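Local coordinates for RabGDI protein (Plasmodium falciparum 3D7, PDB 3P1W) that probably acts as a Rab GDP-dissociation inhibitor, holding GDP-bound Rab GTPases in their inactive state during vesicle transport, at residues C329-S334 / E400-I405; I363-F368 / Y378-S383. All blocks are in the same frame, centred on the assembly; numbering follows the deposited sequence. Where two conformers were deposited one is given.

Overall arrangement
Interactions 1 and 2 are packed together on the same side of the chain's centre, their own centres about 8 Å apart, and both reach the same mixed sheet, through neighbouring strands 320-333 and 378-385. Two backbone contacts make the join: Leu-333 N lies 2.8 Å from Tyr-378 O and Cys-331 N lies 2.8 Å from Ala-380 O, each a probable hydrogen bond. Interaction 2 is the local hairpin 363-368/378-383; interaction 1 is longer in range and brings the turn after helix 396-400 back over strand 320-333. Strand 320-333 pairs antiparallel with both 378-385 and 405-418, which places it between the hairpin and strand 405-418.

Interaction 1: residues C329-S334 / E400-I405; sequences CICILS and ELLGTI
Leu-333 provides the main bump of this contact, its forked end entering the hollow formed by the turn Leu-402 to Ile-405. Leu-333 CD1 comes to 3.6 Å from Leu-402 O. The other branch, Leu-333 CD2, lies 3.8 Å from Ile-405 CG1 and 3.7 Å from Thr-404 O, and also rests against Leu-402 CB, so the fork straddles the carbonyls of Leu-402 and Thr-404 and reaches the Ile-405 side chain. Gly-403 is the first residue after helix 396-400 to leave helical backbone angles, with a positive phi of 76°, and the chain turns there toward strand 320-333. Two residues earlier on the strand, Cys-331 is met by two side chains: Leu-402 CD1 rests against Cys-331 SG at 3.7 Å, while Ile-405 CG2 lies 3.8 Å from Cys-331 CB. The thiol is placed for this by a chi1 of -52°, which sets SG beside its own backbone N. Leu-399 of the helix touches both Cys-331 and Ile-405, and Ala-380 of the next strand touches both Leu-333 and Leu-402. At the Ser-334 end, a water donates to Thr-404 O at 2.7 Å and weakly accepts from Ser-334 N, whereas Ser-334 OG bonds to Glu-406. With no direct hydrogen bond between the segments, the turn is held here by apolar fit and one bridging water.

Interaction 2: residues I363-F368 / Y378-S383; sequences INLVSF and YIAIVS
This contact is an antiparallel strand pairing, the two arms of a beta hairpin buried in the large mixed sheet. The axes of 363-367 and 378-383 approach to 4.5 Å with their directions 164° apart. Asn-364 with Ile-381 and Val-366 with Ile-379 are the hydrogen-bonded pairs: Ile-381 N to Asn-364 O and Ile-379 N to Val-366 O both measure 2.8 Å, the latter nearly straight. The return bond from Asn-364 N to Ile-381 O, at 3.0 Å, approaches with its donor tilted 27° from the carbonyl plane. The hairpin lies between strands 346-350 and 320-333, which take up backbone bonds along its outer edges. On the face bearing Ile-363, Leu-365, Ser-367, Tyr-378, Ala-380 and Val-382, Ile-363 and Val-382 run side by side, Ile-363 CG1 lying 4.0 Å from Val-382 CG2. Leu-365 has CG anti to its N (chi1 178°), which carries Leu-365 CD2 across to Tyr-378 CB at 3.8 Å, while CD1 reaches the edge of the tyrosine ring near its plane. Ser-367 CB meets Tyr-378 CD1 obliquely at 3.5 Å, its OG being bonded to Asn-344 O. On the opposite face, with Asn-364, Val-366, Ile-379 and Ile-381, Val-366 CG2 packs 4.2 Å from Ile-381 CD1, and Asn-364 ND2 donates to Ser-437 O and Pro-93 O.

Interaction 1: residues C329-S334 / E400-I405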
loop_
_atom_site.group_PDB
_atom_site.type_symbol
_atom_site.label_atom_id
_atom_site.label_comp_id
_atom_site.label_asym_id
_atom_site.label_seq_id
_atom_site.Cartn_x
_atom_site.Cartn_y
_atom_site.Cartn_z
ATOM N N CYS A 329 11.674 -5.726 -5.684
ATOM C CA CYS A 329 12.385 -5.959 -6.920
ATOM C C CYS A 329 11.515 -5.458 -8.044
ATOM O O CYS A 329 10.467 -6.033 -8.324
ATOM C CB CYS A 329 12.675 -7.456 -7.120
ATOM S SG CYS A 329 13.756 -7.706 -8.570
ATOM N N ILE A 330 11.954 -4.366 -8.663
ATOM C CA ILE A 330 11.327 -3.803 -9.843
ATOM C C ILE A 330 11.890 -4.482 -11.085
ATOM O O ILE A 330 13.110 -4.504 -11.285
ATOM C CB ILE A 330 11.566 -2.277 -9.906
ATOM C CG1 ILE A 330 10.908 -1.591 -8.693
ATOM C CG2 ILE A 330 11.068 -1.704 -11.267
ATOM C CD1 ILE A 330 11.379 -0.138 -8.411
ATOM N N CYS A 331 11.005 -5.041 -11.921
ATOM C CA CYS A 331 11.406 -5.821 -13.081
ATOM C C CYS A 331 10.778 -5.240 -14.345
ATOM O O CYS A 331 9.559 -5.056 -14.407
ATOM C CB CYS A 331 10.903 -7.252 -12.972
ATOM S SG CYS A 331 11.319 -8.090 -11.448
ATOM N N ILE A 332 11.610 -4.936 -15.329
ATOM C CA ILE A 332 11.121 -4.532 -16.633
ATOM C C ILE A 332 10.854 -5.801 -17.416
ATOM O O ILE A 332 11.763 -6.630 -17.582
ATOM C CB ILE A 332 12.137 -3.660 -17.378
ATOM C CG1 ILE A 332 12.282 -2.299 -16.680
ATOM C CG2 ILE A 332 11.682 -3.410 -18.806
ATOM C CD1 ILE A 332 13.382 -1.426 -17.242
ATOM N N LEU A 333 9.627 -5.926 -17.906
ATOM C CA LEU A 333 9.208 -7.058 -18.755
ATOM C C LEU A 333 8.904 -6.624 -20.190
ATOM O O LEU A 333 8.530 -5.467 -20.426
ATOM C CB LEU A 333 7.944 -7.713 -18.178
ATOM C CG LEU A 333 7.882 -8.026 -16.687
ATOM C CD1 LEU A 333 6.556 -8.692 -16.289
ATOM C CD2 LEU A 333 9.047 -8.880 -16.298
ATOM N N SER A 334 9.071 -7.565 -21.132
ATOM C CA SER A 334 8.755 -7.382 -22.548
ATOM C C SER A 334 7.264 -7.587 -22.852
ATOM O O SER A 334 6.786 -7.201 -23.921
ATOM C CB SER A 334 9.520 -8.424 -23.398
ATOM O OG SER A 334 10.863 -8.621 -22.956
ATOM N N GLU A 400 9.802 -16.182 -10.915
ATOM C CA GLU A 400 9.534 -17.178 -11.974
ATOM C C GLU A 400 8.161 -17.046 -12.607
ATOM O O GLU A 400 7.937 -17.590 -13.690
ATOM C CB GLU A 400 9.713 -18.614 -11.455
ATOM C CG GLU A 400 11.124 -18.942 -11.103
ATOM C CD GLU A 400 11.280 -20.363 -10.512
ATOM O OE1 GLU A 400 10.290 -21.130 -10.443
ATOM O OE2 GLU A 400 12.403 -20.675 -10.079
ATOM N N LEU A 401 7.236 -16.350 -11.939
ATOM C CA LEU A 401 5.921 -16.114 -12.495
ATOM C C LEU A 401 5.904 -15.110 -13.642
ATOM O O LEU A 401 4.925 -15.056 -14.376
ATOM C CB LEU A 401 4.951 -15.630 -11.413
ATOM C CG LEU A 401 4.704 -16.559 -10.238
ATOM C CD1 LEU A 401 3.935 -15.799 -9.153
ATOM C CD2 LEU A 401 3.926 -17.814 -10.750
ATOM N N LEU A 402 6.972 -14.315 -13.800
ATOM C CA LEU A 402 6.893 -13.075 -14.603
ATOM C C LEU A 402 7.224 -13.203 -16.094
ATOM O O LEU A 402 7.076 -12.237 -16.842
ATOM C CB LEU A 402 7.831 -12.027 -14.002
ATOM C CG LEU A 402 7.635 -11.673 -12.522
ATOM C CD1 LEU A 402 8.630 -10.566 -12.094
ATOM C CD2 LEU A 402 6.156 -11.268 -12.238
ATOM N N GLY A 403 7.673 -14.383 -16.513
ATOM C CA GLY A 403 8.173 -14.579 -17.856
ATOM C C GLY A 403 9.557 -13.984 -17.966
ATOM O O GLY A 403 10.291 -13.885 -16.972
ATOM N N THR A 404 9.919 -13.581 -19.176
ATOM C CA THR A 404 11.250 -13.063 -19.423
ATOM C C THR A 404 11.423 -11.697 -18.789
ATOM O O THR A 404 10.666 -10.768 -19.077
ATOM C CB THR A 404 11.515 -12.960 -20.924
ATOM O OG1 THR A 404 11.442 -14.278 -21.476
ATOM C CG2 THR A 404 12.903 -12.376 -21.172
ATOM N N ILE A 405 12.405 -11.585 -17.903
ATOM C CA ILE A 405 12.691 -10.327 -17.237
ATOM C C ILE A 405 13.870 -9.652 -17.916
ATOM O O ILE A 405 14.953 -10.229 -18.004
ATOM C CB ILE A 405 13.012 -10.531 -15.726
ATOM C CG1 ILE A 405 11.809 -11.170 -15.014
ATOM C CG2 ILE A 405 13.454 -9.195 -15.072
ATOM C CD1 ILE A 405 12.142 -11.839 -13.654
HETATM O O HOH W 1 8.525 -10.620 -20.643
#

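Interaction 2: residues I363-F368 / Y378-S383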
loop_
_atom_site.group_PDB
_atom_site.type_symbol
_atom_site.label_atom_id
_atom_site.label_comp_id
_atom_site.label_asym_id
_atom_site.label_seq_id
_atom_site.Cartn_x
_atom_site.Cartn_y
_atom_site.Cartn_z
ATOM N N ILE A 363 2.868 -8.963 -5.820
ATOM C CA ILE A 363 3.384 -8.502 -7.105
ATOM C C ILE A 363 2.388 -7.516 -7.709
ATOM O O ILE A 363 1.209 -7.857 -7.876
ATOM C CB ILE A 363 3.617 -9.632 -8.111
ATOM C CG1 ILE A 363 4.388 -10.786 -7.483
ATOM C CG2 ILE A 363 4.249 -9.080 -9.386
ATOM C CD1 ILE A 363 4.635 -12.023 -8.408
ATOM N N ASN A 364 2.847 -6.297 -7.998
ATOM C CA ASN A 364 2.054 -5.338 -8.777
ATOM C C ASN A 364 2.610 -5.207 -10.173
ATOM O O ASN A 364 3.806 -5.306 -10.366
ATOM C CB ASN A 364 2.019 -3.994 -8.095
ATOM C CG ASN A 364 1.012 -3.967 -6.981
ATOM O OD1 ASN A 364 0.165 -4.875 -6.872
ATOM N ND2 ASN A 364 1.082 -2.948 -6.139
ATOM N N LEU A 365 1.729 -5.004 -11.145
ATOM C CA LEU A 365 2.130 -4.877 -12.528
ATOM C C LEU A 365 1.470 -3.602 -13.052
ATOM O O LEU A 365 0.251 -3.430 -12.882
ATOM C CB LEU A 365 1.670 -6.115 -13.326
ATOM C CG LEU A 365 1.904 -6.252 -14.821
ATOM C CD1 LEU A 365 1.025 -5.327 -15.659
ATOM C CD2 LEU A 365 3.385 -6.094 -15.213
ATOM N N VAL A 366 2.290 -2.733 -13.664
ATOM C CA VAL A 366 1.836 -1.532 -14.328
ATOM C C VAL A 366 2.591 -1.306 -15.627
ATOM O O VAL A 366 3.629 -1.917 -15.881
ATOM C CB VAL A 366 1.953 -0.320 -13.397
ATOM C CG1 VAL A 366 0.869 -0.380 -12.291
ATOM C CG2 VAL A 366 3.350 -0.274 -12.799
ATOM N N SER A 367 2.038 -0.450 -16.480
ATOM C CA SER A 367 2.548 -0.340 -17.839
ATOM C C SER A 367 2.181 1.002 -18.453
ATOM O O SER A 367 1.892 1.964 -17.738
ATOM C CB SER A 367 1.982 -1.506 -18.680
ATOM O OG SER A 367 0.572 -1.403 -18.808
ATOM N N PHE A 368 2.207 1.063 -19.787
ATOM C CA PHE A 368 1.783 2.242 -20.520
ATOM C C PHE A 368 0.347 2.662 -20.181
ATOM O O PHE A 368 0.029 3.854 -20.229
ATOM C CB PHE A 368 1.910 1.984 -22.011
ATOM C CG PHE A 368 1.455 3.134 -22.868
ATOM C CD1 PHE A 368 2.217 4.299 -22.947
ATOM C CD2 PHE A 368 0.268 3.054 -23.592
ATOM C CE1 PHE A 368 1.801 5.363 -23.745
ATOM C CE2 PHE A 368 -0.156 4.118 -24.384
ATOM C CZ PHE A 368 0.609 5.268 -24.462
ATOM N N TYR A 378 6.527 -3.365 -19.636
ATOM C CA TYR A 378 5.767 -3.501 -18.411
ATOM C C TYR A 378 6.734 -3.480 -17.231
ATOM O O TYR A 378 7.916 -3.833 -17.374
ATOM C CB TYR A 378 4.997 -4.826 -18.386
ATOM C CG TYR A 378 4.102 -5.014 -19.584
ATOM C CD1 TYR A 378 2.738 -4.850 -19.476
ATOM C CD2 TYR A 378 4.630 -5.302 -20.834
ATOM C CE1 TYR A 378 1.915 -4.984 -20.569
ATOM C CE2 TYR A 378 3.817 -5.448 -21.938
ATOM C CZ TYR A 378 2.456 -5.286 -21.792
ATOM O OH TYR A 378 1.615 -5.424 -22.866
ATOM N N ILE A 379 6.202 -3.114 -16.074
ATOM C CA ILE A 379 6.938 -3.154 -14.825
ATOM C C ILE A 379 6.197 -4.015 -13.799
ATOM O O ILE A 379 5.045 -3.726 -13.473
ATOM C CB ILE A 379 7.126 -1.730 -14.256
ATOM C CG1 ILE A 379 8.161 -0.978 -15.073
ATOM C CG2 ILE A 379 7.633 -1.782 -12.856
ATOM C CD1 ILE A 379 9.535 -1.479 -14.815
ATOM N N ALA A 380 6.857 -5.063 -13.299
ATOM C CA ALA A 380 6.319 -5.885 -12.218
ATOM C C ALA A 380 7.196 -5.665 -10.992
ATOM O O ALA A 380 8.411 -5.761 -11.083
ATOM C CB ALA A 380 6.313 -7.394 -12.617
ATOM N N ILE A 381 6.561 -5.379 -9.866
ATOM C CA ILE A 381 7.255 -5.090 -8.625
ATOM C C ILE A 381 6.891 -6.153 -7.603
ATOM O O ILE A 381 5.748 -6.243 -7.152
ATOM C CB ILE A 381 6.896 -3.697 -8.105
ATOM C CG1 ILE A 381 7.066 -2.652 -9.231
ATOM C CG2 ILE A 381 7.765 -3.369 -6.855
ATOM C CD1 ILE A 381 5.810 -2.372 -10.104
ATOM N N VAL A 382 7.889 -6.962 -7.261
ATOM C CA VAL A 382 7.735 -8.035 -6.281
ATOM C C VAL A 382 8.152 -7.495 -4.931
ATOM O O VAL A 382 9.227 -6.941 -4.826
ATOM C CB VAL A 382 8.600 -9.242 -6.649
ATOM C CG1 VAL A 382 8.471 -10.339 -5.578
ATOM C CG2 VAL A 382 8.233 -9.806 -8.053
ATOM N N SER A 383 7.334 -7.686 -3.888
ATOM C CA SER A 383 7.654 -7.203 -2.569
ATOM C C SER A 383 7.430 -8.301 -1.542
ATOM O O SER A 383 6.451 -9.076 -1.637
ATOM C CB SER A 383 6.804 -5.953 -2.238
ATOM O OG SER A 383 5.409 -6.233 -2.392
#